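Local structure of maltose-binding protein MalE1 (Thermotoga maritima, 6DTU) at residues 89-94 and 103-108; 168-171 and 176-179. The protein binds maltotetraose in a pocket of the periplasmic binding protein fold and probably delivers such maltodextrins for transport across the cell membrane. One frame throughout, in Å; residues are numbered along the deposited sequence.

Contact 1 sets helix 89-94 on a proline of strand 100-109 in the large mixed sheet that also carries the N-terminal strand 4-9. Contact 2 joins the two strands of a small hairpin, 168-173 and 176-178, at the protein surface. Along the chain the first closes before the second opens; their centres lie about 21 Å apart and their nearest atoms about 10 Å, so the two do not touch. Neither reaches the bound maltotetraose: the P105 side chain is about 13 Å from a glucose unit and the F170 side chain about 12 Å. Contact 1 is wholly apolar and buried, whereas contact 2 combines a backbone hydrogen bond with a ring packed on both faces.

Contact 1: 89-94 and 103-108; sequences ETALNA and GIPYAM
P105 stands alone against the helix: this one proline ring, set in a strand, takes both A91 and L92, and no hydrogen bond crosses between 89-94 and 103-108. A91 turns its methyl toward the ring, with CB 3.8 Å from P105 CG and almost as near to P105 CB. L92 comes from the next position of the helix turn and reaches the other end of the ring, its CD2 methyl lying 3.8 Å from P105 CD. With L92 CG anti to its own carbonyl carbon (chi1 -64°), the branch swings from a CB that does not face the strand to one methyl that does. The two methyls thus cover the CB-CG-CD side of the ring, and all three residues are buried. V263 of strand 260-268 also touches P105, and L84 packs on L92. On the far side of the strand, I104 and Y106 turn away from helix 89-94 and meet M292 of helix 289-298. Beyond the proline the strand is disturbed: Y106 and A107 both face Q264, a classic beta bulge. Altogether this is the helix-on-sheet packing of an alpha/beta domain, here in the solute-binding protein fold.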
ATOM      1  N   GLU A  89      -5.132  15.802   9.255  1.00 13.49           N
ATOM      2  CA  GLU A  89      -3.873  16.433   8.875  1.00 13.77           C
ATOM      3  C   GLU A  89      -2.767  15.422   8.610  1.00 16.43           C
ATOM      4  O   GLU A  89      -1.895  15.687   7.784  1.00 15.97           O
ATOM      5  CB  GLU A  89      -3.442  17.474   9.900  1.00 15.13           C
ATOM      6  CG  GLU A  89      -4.419  18.641   9.940  1.00 19.57           C
ATOM      7  CD  GLU A  89      -3.792  19.921  10.468  1.00 24.45           C
ATOM      8  OE1 GLU A  89      -3.519  19.991  11.685  1.00 32.18           O
ATOM      9  OE2 GLU A  89      -3.562  20.854   9.666  1.00 22.22           O
ATOM     10  N   THR A  90      -2.759  14.289   9.315  1.00 15.34           N
ATOM     11  CA  THR A  90      -1.799  13.230   8.993  1.00 16.45           C
ATOM     12  C   THR A  90      -1.927  12.761   7.541  1.00 15.48           C
ATOM     13  O   THR A  90      -0.920  12.531   6.859  1.00 15.89           O
ATOM     14  CB  THR A  90      -1.966  12.064   9.965  1.00 18.26           C
ATOM     15  OG1 THR A  90      -3.332  11.618   9.958  1.00 19.81           O
ATOM     16  CG2 THR A  90      -1.516  12.471  11.365  1.00 18.46           C
ATOM     17  N   ALA A  91      -3.148  12.658   7.043  1.00 14.98           N
ATOM     18  CA  ALA A  91      -3.329  12.230   5.669  1.00 14.18           C
ATOM     19  C   ALA A  91      -2.887  13.323   4.701  1.00 14.83           C
ATOM     20  O   ALA A  91      -2.177  13.053   3.718  1.00 14.25           O
ATOM     21  CB  ALA A  91      -4.802  11.864   5.463  1.00 15.29           C
ATOM     22  N   LEU A  92      -3.235  14.577   5.004  1.00 14.55           N
ATOM     23  CA  LEU A  92      -2.837  15.677   4.134  1.00 12.83           C
ATOM     24  C   LEU A  92      -1.324  15.856   4.137  1.00 15.50           C
ATOM     25  O   LEU A  92      -0.723  16.117   3.084  1.00 13.13           O
ATOM     26  CB  LEU A  92      -3.498  16.968   4.608  1.00 14.22           C
ATOM     27  CG  LEU A  92      -5.026  17.038   4.554  1.00 14.82           C
ATOM     28  CD1 LEU A  92      -5.489  18.275   5.273  1.00 16.09           C
ATOM     29  CD2 LEU A  92      -5.491  17.096   3.124  1.00 16.78           C
ATOM     30  N   ASN A  93      -0.691  15.719   5.313  1.00 14.56           N
ATOM     31  CA  ASN A  93       0.753  15.858   5.396  1.00 16.53           C
ATOM     32  C   ASN A  93       1.466  14.732   4.666  1.00 12.99           C
ATOM     33  O   ASN A  93       2.555  14.959   4.121  1.00 16.46           O
ATOM     34  CB  ASN A  93       1.219  15.963   6.851  1.00 15.75           C
ATOM     35  CG  ASN A  93       0.797  17.278   7.517  1.00 22.21           C
ATOM     36  OD1 ASN A  93       0.571  18.295   6.849  1.00 25.16           O
ATOM     37  ND2 ASN A  93       0.687  17.256   8.848  1.00 21.08           N
ATOM     38  N   ALA A  94       0.873  13.528   4.618  1.00 15.24           N
ATOM     39  CA  ALA A  94       1.467  12.445   3.831  1.00 14.26           C
ATOM     40  C   ALA A  94       1.521  12.820   2.363  1.00 14.27           C
ATOM     41  O   ALA A  94       2.438  12.398   1.650  1.00 14.52           O
ATOM     42  CB  ALA A  94       0.703  11.122   4.009  1.00 15.02           C
ATOM     43  N   GLY A 103      -1.894  16.352  -3.033  1.00 13.36           N
ATOM     44  CA  GLY A 103      -2.938  15.398  -3.344  1.00 14.87           C
ATOM     45  C   GLY A 103      -4.100  15.505  -2.389  1.00 13.60           C
ATOM     46  O   GLY A 103      -3.980  16.046  -1.289  1.00 16.35           O
ATOM     47  N   ILE A 104      -5.223  14.945  -2.820  1.00 13.46           N
ATOM     48  CA  ILE A 104      -6.385  14.787  -1.950  1.00 15.42           C
ATOM     49  C   ILE A 104      -6.427  13.341  -1.486  1.00 12.84           C
ATOM     50  O   ILE A 104      -6.703  12.427  -2.299  1.00 12.81           O
ATOM     51  CB  ILE A 104      -7.682  15.228  -2.646  1.00 15.75           C
ATOM     52  CG1 ILE A 104      -7.608  16.714  -3.039  1.00 20.85           C
ATOM     53  CG2 ILE A 104      -8.874  15.047  -1.702  1.00 17.28           C
ATOM     54  CD1 ILE A 104      -8.948  17.394  -3.225  1.00 26.89           C
ATOM     55  N   PRO A 105      -6.167  13.057  -0.211  1.00 13.62           N
ATOM     56  CA  PRO A 105      -6.172  11.676   0.286  1.00 13.55           C
ATOM     57  C   PRO A 105      -7.590  11.175   0.498  1.00 15.11           C
ATOM     58  O   PRO A 105      -8.479  11.904   0.950  1.00 14.54           O
ATOM     59  CB  PRO A 105      -5.464  11.800   1.639  1.00 15.01           C
ATOM     60  CG  PRO A 105      -5.828  13.204   2.087  1.00 13.68           C
ATOM     61  CD  PRO A 105      -5.887  14.038   0.854  1.00 13.81           C
ATOM     62  N   TYR A 106      -7.809   9.910   0.166  1.00 12.49           N
ATOM     63  CA  TYR A 106      -9.108   9.314   0.443  1.00 11.00           C
ATOM     64  C   TYR A 106      -9.069   8.231   1.514  1.00 11.73           C
ATOM     65  O   TYR A 106     -10.116   7.926   2.094  1.00 13.52           O
ATOM     66  CB  TYR A 106      -9.783   8.805  -0.847  1.00 12.97           C
ATOM     67  CG  TYR A 106      -9.305   7.469  -1.404  1.00 13.63           C
ATOM     68  CD1 TYR A 106      -9.851   6.274  -0.968  1.00 13.41           C
ATOM     69  CD2 TYR A 106      -8.374   7.422  -2.433  1.00 12.15           C
ATOM     70  CE1 TYR A 106      -9.424   5.070  -1.486  1.00 13.92           C
ATOM     71  CE2 TYR A 106      -7.952   6.223  -2.957  1.00 14.77           C
ATOM     72  CZ  TYR A 106      -8.495   5.059  -2.485  1.00 11.65           C
ATOM     73  OH  TYR A 106      -8.075   3.857  -3.024  1.00 14.22           O
ATOM     74  N   ALA A 107      -7.907   7.657   1.804  1.00 12.91           N
ATOM     75  CA  ALA A 107      -7.842   6.588   2.794  1.00 12.67           C
ATOM     76  C   ALA A 107      -6.401   6.351   3.199  1.00 14.32           C
ATOM     77  O   ALA A 107      -5.470   6.644   2.442  1.00 14.13           O
ATOM     78  CB  ALA A 107      -8.400   5.270   2.240  1.00 15.62           C
ATOM     79  N   MET A 108      -6.226   5.809   4.394  1.00 15.07           N
ATOM     80  CA  MET A 108      -4.962   5.193   4.778  1.00 13.89           C
ATOM     81  C   MET A 108      -5.142   3.680   4.866  1.00 15.13           C
ATOM     82  O   MET A 108      -6.251   3.150   4.744  1.00 12.56           O
ATOM     83  CB  MET A 108      -4.403   5.774   6.083  1.00 18.47           C
ATOM     84  CG  MET A 108      -5.229   5.432   7.286  1.00 14.83           C
ATOM     85  SD  MET A 108      -4.461   5.953   8.844  1.00 23.07           S
ATOM     86  CE  MET A 108      -3.537   4.479   9.288  1.00 23.16           C
TER

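Contact 2: 168-171 and 176-179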
ATOM      1  N   TYR A 168      14.985  -0.140   9.634  1.00 15.87           N
ATOM      2  CA  TYR A 168      14.328   1.103   9.224  1.00 17.66           C
ATOM      3  C   TYR A 168      14.821   1.471   7.833  1.00 19.25           C
ATOM      4  O   TYR A 168      15.875   1.009   7.399  1.00 17.70           O
ATOM      5  CB  TYR A 168      14.540   2.242  10.236  1.00 19.24           C
ATOM      6  CG  TYR A 168      15.994   2.560  10.536  1.00 21.47           C
ATOM      7  CD1 TYR A 168      16.728   3.403   9.708  1.00 19.39           C
ATOM      8  CD2 TYR A 168      16.630   2.022  11.647  1.00 20.20           C
ATOM      9  CE1 TYR A 168      18.067   3.699   9.978  1.00 19.73           C
ATOM     10  CE2 TYR A 168      17.960   2.315  11.918  1.00 18.67           C
ATOM     11  CZ  TYR A 168      18.669   3.145  11.083  1.00 18.63           C
ATOM     12  OH  TYR A 168      19.985   3.416  11.365  1.00 21.09           O
ATOM     13  N   VAL A 169      14.035   2.288   7.124  1.00 16.89           N
ATOM     14  CA  VAL A 169      14.450   2.747   5.800  1.00 17.73           C
ATOM     15  C   VAL A 169      15.476   3.858   5.975  1.00 18.49           C
ATOM     16  O   VAL A 169      16.679   3.635   5.811  1.00 16.96           O
ATOM     17  CB  VAL A 169      13.258   3.207   4.932  1.00 17.04           C
ATOM     18  CG1 VAL A 169      13.740   3.559   3.511  1.00 15.87           C
ATOM     19  CG2 VAL A 169      12.191   2.125   4.890  1.00 19.31           C
ATOM     20  N   PHE A 170      15.008   5.050   6.333  1.00 17.73           N
ATOM     21  CA  PHE A 170      15.849   6.197   6.619  1.00 19.23           C
ATOM     22  C   PHE A 170      15.661   6.542   8.090  1.00 18.48           C
ATOM     23  O   PHE A 170      14.529   6.545   8.595  1.00 20.45           O
ATOM     24  CB  PHE A 170      15.414   7.395   5.749  1.00 17.48           C
ATOM     25  CG  PHE A 170      15.438   7.120   4.252  1.00 18.16           C
ATOM     26  CD1 PHE A 170      16.568   6.622   3.645  1.00 17.56           C
ATOM     27  CD2 PHE A 170      14.327   7.381   3.463  1.00 21.37           C
ATOM     28  CE1 PHE A 170      16.598   6.382   2.270  1.00 17.49           C
ATOM     29  CE2 PHE A 170      14.337   7.127   2.086  1.00 19.22           C
ATOM     30  CZ  PHE A 170      15.470   6.631   1.488  1.00 17.43           C
ATOM     31  N   LYS A 171      16.761   6.842   8.775  1.00 18.22           N
ATOM     32  CA  LYS A 171      16.692   7.083  10.208  1.00 19.77           C
ATOM     33  C   LYS A 171      15.795   8.276  10.500  1.00 19.11           C
ATOM     34  O   LYS A 171      15.947   9.349   9.908  1.00 20.23           O
ATOM     35  CB  LYS A 171      18.095   7.323  10.770  1.00 21.32           C
ATOM     36  CG  LYS A 171      18.151   7.450  12.297  1.00 22.21           C
ATOM     37  CD  LYS A 171      17.843   6.127  12.975  1.00 25.97           C
ATOM     38  CE  LYS A 171      17.880   6.261  14.484  1.00 30.24           C
ATOM     39  NZ  LYS A 171      18.013   4.933  15.139  1.00 33.46           N
ATOM     40  N   GLY A 176      14.077  15.386  10.845  1.00 24.59           N
ATOM     41  CA  GLY A 176      13.496  14.696   9.713  1.00 22.50           C
ATOM     42  C   GLY A 176      14.215  13.390   9.428  1.00 24.71           C
ATOM     43  O   GLY A 176      15.053  12.924  10.203  1.00 28.07           O
ATOM     44  N   LEU A 177      13.900  12.821   8.264  1.00 22.47           N
ATOM     45  CA  LEU A 177      14.493  11.560   7.839  1.00 22.18           C
ATOM     46  C   LEU A 177      15.914  11.800   7.351  1.00 22.58           C
ATOM     47  O   LEU A 177      16.161  12.730   6.580  1.00 25.98           O
ATOM     48  CB  LEU A 177      13.679  10.957   6.694  1.00 22.51           C
ATOM     49  CG  LEU A 177      12.257  10.475   6.952  1.00 25.93           C
ATOM     50  CD1 LEU A 177      11.719   9.920   5.661  1.00 17.98           C
ATOM     51  CD2 LEU A 177      12.245   9.424   8.047  1.00 25.81           C
ATOM     52  N   ASP A 178      16.848  10.950   7.794  1.00 21.35           N
ATOM     53  CA  ASP A 178      18.247  11.031   7.366  1.00 17.72           C
ATOM     54  C   ASP A 178      18.430  10.022   6.243  1.00 20.62           C
ATOM     55  O   ASP A 178      18.639   8.834   6.496  1.00 19.58           O
ATOM     56  CB  ASP A 178      19.192  10.722   8.527  1.00 22.14           C
ATOM     57  CG  ASP A 178      20.674  10.911   8.154  1.00 22.25           C
ATOM     58  OD1 ASP A 178      20.980  11.157   6.966  1.00 22.41           O
ATOM     59  OD2 ASP A 178      21.549  10.781   9.042  1.00 23.90           O
ATOM     60  N   VAL A 179      18.403  10.504   4.998  1.00 20.51           N
ATOM     61  CA  VAL A 179      18.538   9.598   3.861  1.00 21.35           C
ATOM     62  C   VAL A 179      19.931   9.014   3.744  1.00 20.21           C
ATOM     63  O   VAL A 179      20.135   8.076   2.962  1.00 21.25           O
ATOM     64  CB  VAL A 179      18.066  10.166   2.503  1.00 19.68           C
ATOM     65  CG1 VAL A 179      16.586  10.568   2.556  1.00 18.69           C
ATOM     66  CG2 VAL A 179      18.950  11.311   2.055  1.00 23.93           C
TER
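The F170 ring lies between two valine methyls, and V179 supplies the one from across the hairpin. Its CG1 sits 3.9 Å from the ring centroid and only 5° off the ring normal, a CH-pi contact squarely over the face. V169 CG1, from the residue just before the phenylalanine, covers the centre of the opposite face. V179 owes its placing to chi1 of -59°, which sets CG1 anti to its carbonyl carbon and over the aromatic carbons. The backbone of V179 closes in as well, with its CA 3.6 Å from F170 CD1. L177 comes to the ring differently, bringing CD1 up at the edge, near the ring plane, while its CB meets F170 CB at 4.1 Å. An alanine in place of F170 would probably leave the CG1 methyls of V169 and V179 without the surface they clasp and open a gap beside L177.

Strands 168-173 and 176-178 form a beta hairpin in a three-stranded antiparallel sheet, with 181-183 on the other side of 168-173. Next to the ring the two arms are tied by one backbone hydrogen bond, D178 N to K171 O, 2.8 Å long and lying in the carbonyl plane, with 163° at the hydrogen. The same oxygen also receives a CA-H...O contact from L177 CA at 3.4 Å. The D178 carboxylate turns along its own side of the hairpin, where OD1 accepts from N180 N. I182 and V334 also pack on F170. The chemistry is therefore divided: one nearly straight backbone bond joins the strands, while two methyls over opposite faces probably hold the buried ring in its tilt.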